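PDB 1JY5: CalsepRRP from Calystegia sepium, which is a ribonuclease-related protein of the RNase T2 family, whose members cleave RNA, and may share that activity. Local coordinates for residues A61-Q65 with N66-I70; S69-S72 with N73-K77. All coordinates share one frame; numbering follows the deposited sequence.

Contact 1 (A61-Q65 with N66-I70); sequences AKYDQ and NEISI. Unlike the reference sequence in segment 61-65: Gln65 (reference Glu).
Asp64 and Asn66 meet in a local Asx turn on the surface, within the loop that leads from strand 40-48 to helix 72-78. The carboxylate atom Asp64 OD2 takes two bonds from the asparagine. Asn66 N reaches Asp64 OD2 from above the carboxylate plane at 2.9 Å, whereas Asn66 ND2 approaches the syn lone pair of Asp64 OD2 at 3.0 Å. Asp64 OD2 lies close to the amide plane of Asn66, 15° out of it, although the two flat groups are turned 72° apart. With CG of Asp64 trans to the main-chain nitrogen (chi1 177°), the carboxylate reaches forward over the turn. The backbone bends beneath it through two successive turns: Glu67 N bonds to Asp64 O at 2.8 Å, and Ile68 N to Gln65 O at 3.2 Å. On the inner side, Ile68 CD1 packs against Tyr63 CE1 at 3.7 Å, the two side chains crossing at about a right angle. Tyr63 also lies on Leu98, Ala99 and Trp102 of helix 97-106, and Ile68 on Phe120 of helix 116-129. Replacing Asp64 by an alanine would probably leave the Asn66 N-H and amide without their common acceptor and the asparagine side chain free to turn. Glu67 CG rests against Asp64 OD1, and its OE1 comes within 4.2 Å of that oxygen; the two donors on OD2 are likely to offset part of the resulting repulsion.

Contact 2 (S69-S72 with N73-K77); sequences SILS and NDLSK
Leu75 N bonds to Leu71 O at 2.8 Å, almost straight along the carbonyl direction, and Ser76 N follows with a more tilted bond to Ser72 O at 2.9 Å. These i to i+4 bonds make the opening turn of helix 72-78, where the 3-10 segment 69-71 runs on into an alpha helix. On the buried side, Leu75 CD1 packs against Leu71 CB at 3.8 Å, and Leu75 CG lies close to Leu71 O as well. The first torsion of Leu75 (chi1 -70°) sets CG beside its own backbone nitrogen, turning the isobutyl group back over the preceding turn. Both leucines face helix 116-129, Leu71 meeting Tyr117 and Leu75 meeting Leu124. Ser72, exposed, folds its hydroxyl back to Ser69 O, with OG at 2.8 Å; Ser72 N donates to the same carbonyl oxygen, which thus holds two donors from one residue at the 3-10 to alpha junction. With chi1 at 61°, Ser72 OG lies between its backbone N and carbonyl carbon, from where it reaches back to Ser69 O. Further along the helix, Ser76 O accepts a bond from Arg33 NH1. A water joins the two halves: it accepts from Asp74 N and bonds to Ile70 O at 2.8 Å. The same water bonds to Asp74 OD2 at 2.6 Å.

How the contacts relate
Both contacts are short-range and follow each other along the chain without crossing. After strand 40-48, residues 61-65 arrive on the surface, and contact 1 closes a tight bend between them and residues 66-70. Contact 2 takes over at the shared residues Ser69 and Ile70 and carries the chain into helix 72-78. Neither encloses the other; they lie end to end, their centres about 11 Å apart. A direct touch links them on the inner side, Ile68 CD1 to Leu75 CD1 at 3.8 Å. Together they lay this connection over helix 116-129, while contact 1 also reaches helix 97-106.

Contact 1 (A61-Q65 with N66-I70)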
# COMPACT_ATOMS: atom_id res chain seq x y z
N ALA A 61 -12.22 13.91 -11.82
CA ALA A 61 -12.93 14.72 -10.84
C ALA A 61 -12.04 14.95 -9.62
O ALA A 61 -11.22 14.10 -9.27
CB ALA A 61 -14.23 14.02 -10.42
N LYS A 62 -12.20 16.10 -8.98
CA LYS A 62 -11.40 16.40 -7.80
C LYS A 62 -11.84 15.49 -6.65
O LYS A 62 -12.95 14.95 -6.67
CB LYS A 62 -11.58 17.87 -7.41
CG LYS A 62 -13.02 18.25 -7.12
CD LYS A 62 -13.25 19.75 -7.18
CE LYS A 62 -14.72 20.09 -6.90
NZ LYS A 62 -15.66 19.33 -7.77
N TYR A 63 -10.96 15.31 -5.67
CA TYR A 63 -11.27 14.47 -4.52
C TYR A 63 -12.58 14.92 -3.88
O TYR A 63 -12.74 16.10 -3.56
CB TYR A 63 -10.17 14.57 -3.47
CG TYR A 63 -10.47 13.74 -2.25
CD1 TYR A 63 -10.56 12.35 -2.34
CD2 TYR A 63 -10.67 14.34 -1.00
CE1 TYR A 63 -10.84 11.57 -1.23
CE2 TYR A 63 -10.95 13.57 0.13
CZ TYR A 63 -11.04 12.18 0.01
OH TYR A 63 -11.30 11.40 1.11
N ASP A 64 -13.51 14.00 -3.69
CA ASP A 64 -14.80 14.33 -3.09
C ASP A 64 -15.16 13.30 -2.02
O ASP A 64 -15.69 12.23 -2.32
CB ASP A 64 -15.89 14.38 -4.17
CG ASP A 64 -17.28 14.64 -3.60
OD1 ASP A 64 -18.25 14.56 -4.38
OD2 ASP A 64 -17.40 14.94 -2.40
N GLN A 65 -14.87 13.63 -0.76
CA GLN A 65 -15.16 12.73 0.35
C GLN A 65 -16.58 12.20 0.35
O GLN A 65 -16.85 11.11 0.87
CB GLN A 65 -14.85 13.41 1.69
CG GLN A 65 -15.65 14.68 1.98
CD GLN A 65 -17.01 14.41 2.61
OE1 GLN A 65 -17.28 13.31 3.11
NE2 GLN A 65 -17.88 15.41 2.59
N ASN A 66 -17.52 12.95 -0.23
CA ASN A 66 -18.91 12.50 -0.27
C ASN A 66 -19.04 11.21 -1.06
O ASN A 66 -19.82 10.33 -0.72
CB ASN A 66 -19.80 13.56 -0.89
CG ASN A 66 -20.00 14.75 0.02
OD1 ASN A 66 -20.69 14.66 1.03
ND2 ASN A 66 -19.38 15.87 -0.34
N GLU A 67 -18.25 11.12 -2.13
CA GLU A 67 -18.25 9.97 -3.02
C GLU A 67 -17.86 8.67 -2.33
O GLU A 67 -18.29 7.58 -2.74
CB GLU A 67 -17.29 10.21 -4.17
CG GLU A 67 -17.59 11.43 -5.00
CD GLU A 67 -18.63 11.15 -6.05
OE1 GLU A 67 -19.79 10.85 -5.67
OE2 GLU A 67 -18.30 11.22 -7.25
N ILE A 68 -17.03 8.77 -1.30
CA ILE A 68 -16.56 7.59 -0.60
C ILE A 68 -16.99 7.53 0.86
O ILE A 68 -16.40 6.79 1.65
CB ILE A 68 -15.01 7.48 -0.68
CG1 ILE A 68 -14.36 8.75 -0.11
CG2 ILE A 68 -14.58 7.24 -2.12
CD1 ILE A 68 -12.85 8.72 -0.10
N SER A 69 -18.05 8.27 1.21
CA SER A 69 -18.53 8.31 2.59
C SER A 69 -18.79 6.94 3.23
O SER A 69 -18.48 6.74 4.40
CB SER A 69 -19.79 9.18 2.71
OG SER A 69 -20.90 8.63 2.03
N ILE A 70 -19.36 6.00 2.48
CA ILE A 70 -19.67 4.70 3.05
C ILE A 70 -18.43 3.84 3.27
O ILE A 70 -18.49 2.78 3.88
CB ILE A 70 -20.69 3.92 2.19
CG1 ILE A 70 -20.05 3.45 0.88
CG2 ILE A 70 -21.90 4.82 1.92
CD1 ILE A 70 -20.98 2.56 0.05

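Contact 2 (S69-S72 with N73-K77)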
# COMPACT_ATOMS: atom_id res chain seq x y z
N SER A 69 -18.05 8.27 1.21
CA SER A 69 -18.53 8.31 2.59
C SER A 69 -18.79 6.94 3.23
O SER A 69 -18.48 6.74 4.40
CB SER A 69 -19.79 9.18 2.71
OG SER A 69 -20.90 8.63 2.03
N ILE A 70 -19.36 6.00 2.48
CA ILE A 70 -19.67 4.70 3.05
C ILE A 70 -18.43 3.84 3.27
O ILE A 70 -18.49 2.78 3.88
CB ILE A 70 -20.69 3.92 2.19
CG1 ILE A 70 -20.05 3.45 0.88
CG2 ILE A 70 -21.90 4.82 1.92
CD1 ILE A 70 -20.98 2.56 0.05
N LEU A 71 -17.29 4.32 2.76
CA LEU A 71 -16.02 3.63 2.91
C LEU A 71 -15.19 4.27 4.01
O LEU A 71 -14.12 3.78 4.34
CB LEU A 71 -15.22 3.70 1.60
CG LEU A 71 -15.84 3.10 0.33
CD1 LEU A 71 -14.87 3.28 -0.84
CD2 LEU A 71 -16.15 1.63 0.56
N SER A 72 -15.70 5.36 4.59
CA SER A 72 -14.96 6.08 5.63
C SER A 72 -14.39 5.25 6.77
O SER A 72 -13.25 5.44 7.16
CB SER A 72 -15.83 7.21 6.20
OG SER A 72 -17.01 6.71 6.80
N ASN A 73 -15.18 4.32 7.32
CA ASN A 73 -14.70 3.49 8.42
C ASN A 73 -13.58 2.55 7.98
O ASN A 73 -12.60 2.35 8.70
CB ASN A 73 -15.84 2.66 9.02
CG ASN A 73 -16.83 3.51 9.79
OD1 ASN A 73 -16.45 4.29 10.66
ND2 ASN A 73 -18.11 3.36 9.48
N ASP A 74 -13.73 1.97 6.79
CA ASP A 74 -12.72 1.06 6.26
C ASP A 74 -11.45 1.79 5.85
O ASP A 74 -10.35 1.30 6.09
CB ASP A 74 -13.29 0.29 5.07
CG ASP A 74 -14.26 -0.80 5.49
OD1 ASP A 74 -13.83 -1.74 6.18
OD2 ASP A 74 -15.45 -0.71 5.14
N LEU A 75 -11.60 2.97 5.25
CA LEU A 75 -10.43 3.73 4.82
C LEU A 75 -9.70 4.29 6.04
O LEU A 75 -8.48 4.47 6.02
CB LEU A 75 -10.84 4.86 3.87
CG LEU A 75 -11.30 4.35 2.50
CD1 LEU A 75 -11.85 5.49 1.66
CD2 LEU A 75 -10.11 3.69 1.81
N SER A 76 -10.45 4.57 7.09
CA SER A 76 -9.86 5.10 8.30
C SER A 76 -9.05 4.03 9.01
O SER A 76 -8.03 4.31 9.64
CB SER A 76 -10.94 5.63 9.25
OG SER A 76 -10.36 6.01 10.49
N LYS A 77 -9.50 2.79 8.90
CA LYS A 77 -8.81 1.70 9.57
C LYS A 77 -7.77 0.98 8.73
O LYS A 77 -6.71 0.60 9.23
CB LYS A 77 -9.85 0.69 10.08
CG LYS A 77 -9.26 -0.48 10.86
CD LYS A 77 -10.36 -1.35 11.43
CE LYS A 77 -9.81 -2.60 12.09
NZ LYS A 77 -8.91 -2.27 13.23
O HOH W 1 -16.66 1.55 5.58
O HOH W 2 -18.29 4.17 6.68